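Long-range contact in Lin2722 protein (Listeria innocua, PDB 3DS8), which is of unknown function but belongs to the alpha/beta hydrolase superfamily and may act as a serine hydrolase: residues 37-43 / 62-68. Sequence-based numbering, arbitrary orientation.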
loop_
_atom_site.group_PDB
_atom_site.type_symbol
_atom_site.label_atom_id
_atom_site.label_comp_id
_atom_site.label_asym_id
_atom_site.label_seq_id
_atom_site.Cartn_x
_atom_site.Cartn_y
_atom_site.Cartn_z
ATOM N N LEU A 37 -4.999 0.743 17.014
ATOM C CA LEU A 37 -5.319 2.142 17.242
ATOM C C LEU A 37 -6.038 2.640 15.965
ATOM O O LEU A 37 -5.740 2.167 14.867
ATOM C CB LEU A 37 -3.990 2.871 17.466
ATOM C CG LEU A 37 -3.892 4.328 17.765
ATOM C CD1 LEU A 37 -2.474 4.679 18.259
ATOM C CD2 LEU A 37 -4.222 5.004 16.540
ATOM N N THR A 38 -7.030 3.523 16.106
ATOM C CA THR A 38 -7.618 4.189 14.940
ATOM C C THR A 38 -7.137 5.634 14.913
ATOM O O THR A 38 -7.149 6.307 15.935
ATOM C CB THR A 38 -9.160 4.092 14.936
ATOM O OG1 THR A 38 -9.533 2.719 14.740
ATOM C CG2 THR A 38 -9.792 4.966 13.822
HETATM N N MSE A 39 -6.682 6.103 13.750
HETATM C CA MSE A 39 -6.231 7.476 13.609
HETATM C C MSE A 39 -6.921 8.070 12.423
HETATM O O MSE A 39 -7.010 7.434 11.394
HETATM C CB MSE A 39 -4.745 7.596 13.311
HETATM C CG MSE A 39 -3.829 7.326 14.420
HETATM SE SE MSE A 39 -2.006 7.903 13.836
HETATM C CE MSE A 39 -2.166 9.781 13.938
ATOM N N THR A 40 -7.357 9.320 12.533
ATOM C CA THR A 40 -7.935 9.957 11.380
ATOM C C THR A 40 -7.383 11.374 11.242
ATOM O O THR A 40 -6.960 11.991 12.231
ATOM C CB THR A 40 -9.453 9.964 11.525
ATOM O OG1 THR A 40 -9.800 10.579 12.754
ATOM C CG2 THR A 40 -10.036 8.506 11.559
ATOM N N VAL A 41 -7.390 11.891 10.024
ATOM C CA VAL A 41 -6.832 13.233 9.747
ATOM C C VAL A 41 -7.798 13.969 8.830
ATOM O O VAL A 41 -8.524 13.365 8.031
ATOM C CB VAL A 41 -5.368 13.184 9.166
ATOM C CG1 VAL A 41 -5.317 12.429 7.790
ATOM C CG2 VAL A 41 -4.747 14.624 8.982
ATOM N N ASN A 42 -7.828 15.283 9.011
ATOM C CA ASN A 42 -8.666 16.185 8.257
ATOM C C ASN A 42 -7.747 17.337 7.858
ATOM O O ASN A 42 -7.136 17.979 8.723
ATOM C CB ASN A 42 -9.777 16.668 9.175
ATOM C CG ASN A 42 -10.786 17.559 8.508
ATOM O OD1 ASN A 42 -10.572 18.140 7.433
ATOM N ND2 ASN A 42 -11.905 17.712 9.183
ATOM N N SER A 43 -7.710 17.623 6.570
ATOM C CA SER A 43 -6.938 18.741 6.027
ATOM C C SER A 43 -7.338 20.094 6.610
ATOM O O SER A 43 -6.598 21.058 6.423
ATOM C CB SER A 43 -7.101 18.808 4.503
ATOM O OG SER A 43 -8.399 19.255 4.151
ATOM N N ILE A 62 -2.504 0.182 12.892
ATOM C CA ILE A 62 -3.017 1.548 12.831
ATOM C C ILE A 62 -4.057 1.642 11.714
ATOM O O ILE A 62 -3.740 1.635 10.518
ATOM C CB ILE A 62 -1.887 2.571 12.611
ATOM C CG1 ILE A 62 -0.708 2.319 13.573
ATOM C CG2 ILE A 62 -2.468 4.039 12.649
ATOM C CD1 ILE A 62 -0.972 2.413 15.062
ATOM N N LYS A 63 -5.314 1.663 12.112
ATOM C CA LYS A 63 -6.411 1.791 11.167
ATOM C C LYS A 63 -6.544 3.268 10.836
ATOM O O LYS A 63 -6.951 4.066 11.664
ATOM C CB LYS A 63 -7.701 1.241 11.768
ATOM C CG LYS A 63 -7.588 -0.221 12.143
ATOM C CD LYS A 63 -8.932 -0.801 12.603
ATOM C CE LYS A 63 -8.793 -2.242 12.996
ATOM N NZ LYS A 63 -10.083 -2.778 13.531
ATOM N N PHE A 64 -6.221 3.616 9.609
ATOM C CA PHE A 64 -6.111 5.027 9.250
ATOM C C PHE A 64 -7.295 5.518 8.420
ATOM O O PHE A 64 -7.760 4.819 7.521
ATOM C CB PHE A 64 -4.796 5.276 8.509
ATOM C CG PHE A 64 -4.367 6.688 8.549
ATOM C CD1 PHE A 64 -3.611 7.156 9.607
ATOM C CD2 PHE A 64 -4.747 7.565 7.553
ATOM C CE1 PHE A 64 -3.231 8.472 9.684
ATOM C CE2 PHE A 64 -4.363 8.898 7.608
ATOM C CZ PHE A 64 -3.607 9.360 8.681
ATOM N N GLY A 65 -7.756 6.739 8.683
ATOM C CA GLY A 65 -8.836 7.293 7.902
ATOM C C GLY A 65 -8.551 8.715 7.478
ATOM O O GLY A 65 -8.173 9.519 8.289
ATOM N N PHE A 66 -8.784 9.021 6.211
ATOM C CA PHE A 66 -8.810 10.404 5.724
ATOM C C PHE A 66 -10.243 10.920 5.649
ATOM O O PHE A 66 -11.060 10.380 4.888
ATOM C CB PHE A 66 -8.216 10.460 4.324
ATOM C CG PHE A 66 -6.762 10.127 4.256
ATOM C CD1 PHE A 66 -5.824 11.060 4.627
ATOM C CD2 PHE A 66 -6.328 8.877 3.834
ATOM C CE1 PHE A 66 -4.458 10.771 4.562
ATOM C CE2 PHE A 66 -4.981 8.560 3.819
ATOM C CZ PHE A 66 -4.032 9.540 4.149
ATOM N N GLU A 67 -10.568 11.986 6.385
ATOM C CA GLU A 67 -11.926 12.557 6.286
ATOM C C GLU A 67 -12.226 13.010 4.841
ATOM O O GLU A 67 -13.361 12.886 4.352
ATOM C CB GLU A 67 -12.102 13.770 7.191
ATOM C CG GLU A 67 -13.537 14.317 7.099
ATOM C CD GLU A 67 -14.076 15.005 8.362
ATOM O OE1 GLU A 67 -13.300 15.340 9.289
ATOM O OE2 GLU A 67 -15.318 15.198 8.410
ATOM N N GLN A 68 -11.207 13.545 4.189
ATOM C CA GLN A 68 -11.290 13.934 2.783
ATOM C C GLN A 68 -10.956 12.705 1.952
ATOM O O GLN A 68 -9.841 12.548 1.452
ATOM C CB GLN A 68 -10.367 15.115 2.475
ATOM C CG GLN A 68 -10.921 16.436 3.037
ATOM C CD GLN A 68 -10.454 16.742 4.419
ATOM O OE1 GLN A 68 -9.301 16.473 4.760
ATOM N NE2 GLN A 68 -11.324 17.367 5.223
HETATM O O HOH W 1 -8.257 13.883 5.044
#
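With chi1 of Val-41 at 62°, CG1 stands between the backbone N and the carbonyl carbon and reaches both Phe-66 and Phe-64. These side chains belong to two neighbouring parallel strands, 37-42 and 62-66, near one margin of the central sheet of an alpha/beta-hydrolase fold. Val-41 CG1 packs 3.5 Å from Phe-66 CD1 and nearly as close to Phe-64 CZ, while Phe-64 turns its rim onto one face of the Phe-66 ring. Farther back on this same face, Met-39, a selenomethionine, rests CB on Phe-64 CD1 and CG on Ile-62 CG2, and Leu-37 lies alongside Ile-62. Helix 73-91 covers this apolar surface, with Trp-76 stacking on Phe-66; the Phe-66 side chain lies near, without touching, the putative nucleophile elbow. The other face carries Thr-38, Thr-40 and Lys-63, whose extended chain passes Thr-38 OG1 to reach a salt bridge with Asp-20.

Backbone bonds alternate in parallel fashion from Lys-63 N to Leu-37 O (2.8 Å) through to Glu-67 N on Val-41 O. Gly-65 O takes Val-41 N and also lies 3.1 Å from Thr-40 CA in a CA-H...O contact.

Beyond the paired strands, Gln-68 bends at chi2 (91°) and sets its amide across that of Asn-42, the two planes 48° apart. Its NE2 lies only 2.5 Å from Asn-42 OD1, implausibly short for an N-H...O bond, so the exact length is doubtful; OD1 also accepts from Glu-44 N. Gln-68 OE1 receives Ser-43 N at 2.7 Å and, more weakly, Ser-43 OG. A water closes the junction, donating to Val-41 O and to Gln-68 OE1 (2.8 Å from the water oxygen) and accepting from Gln-68 N.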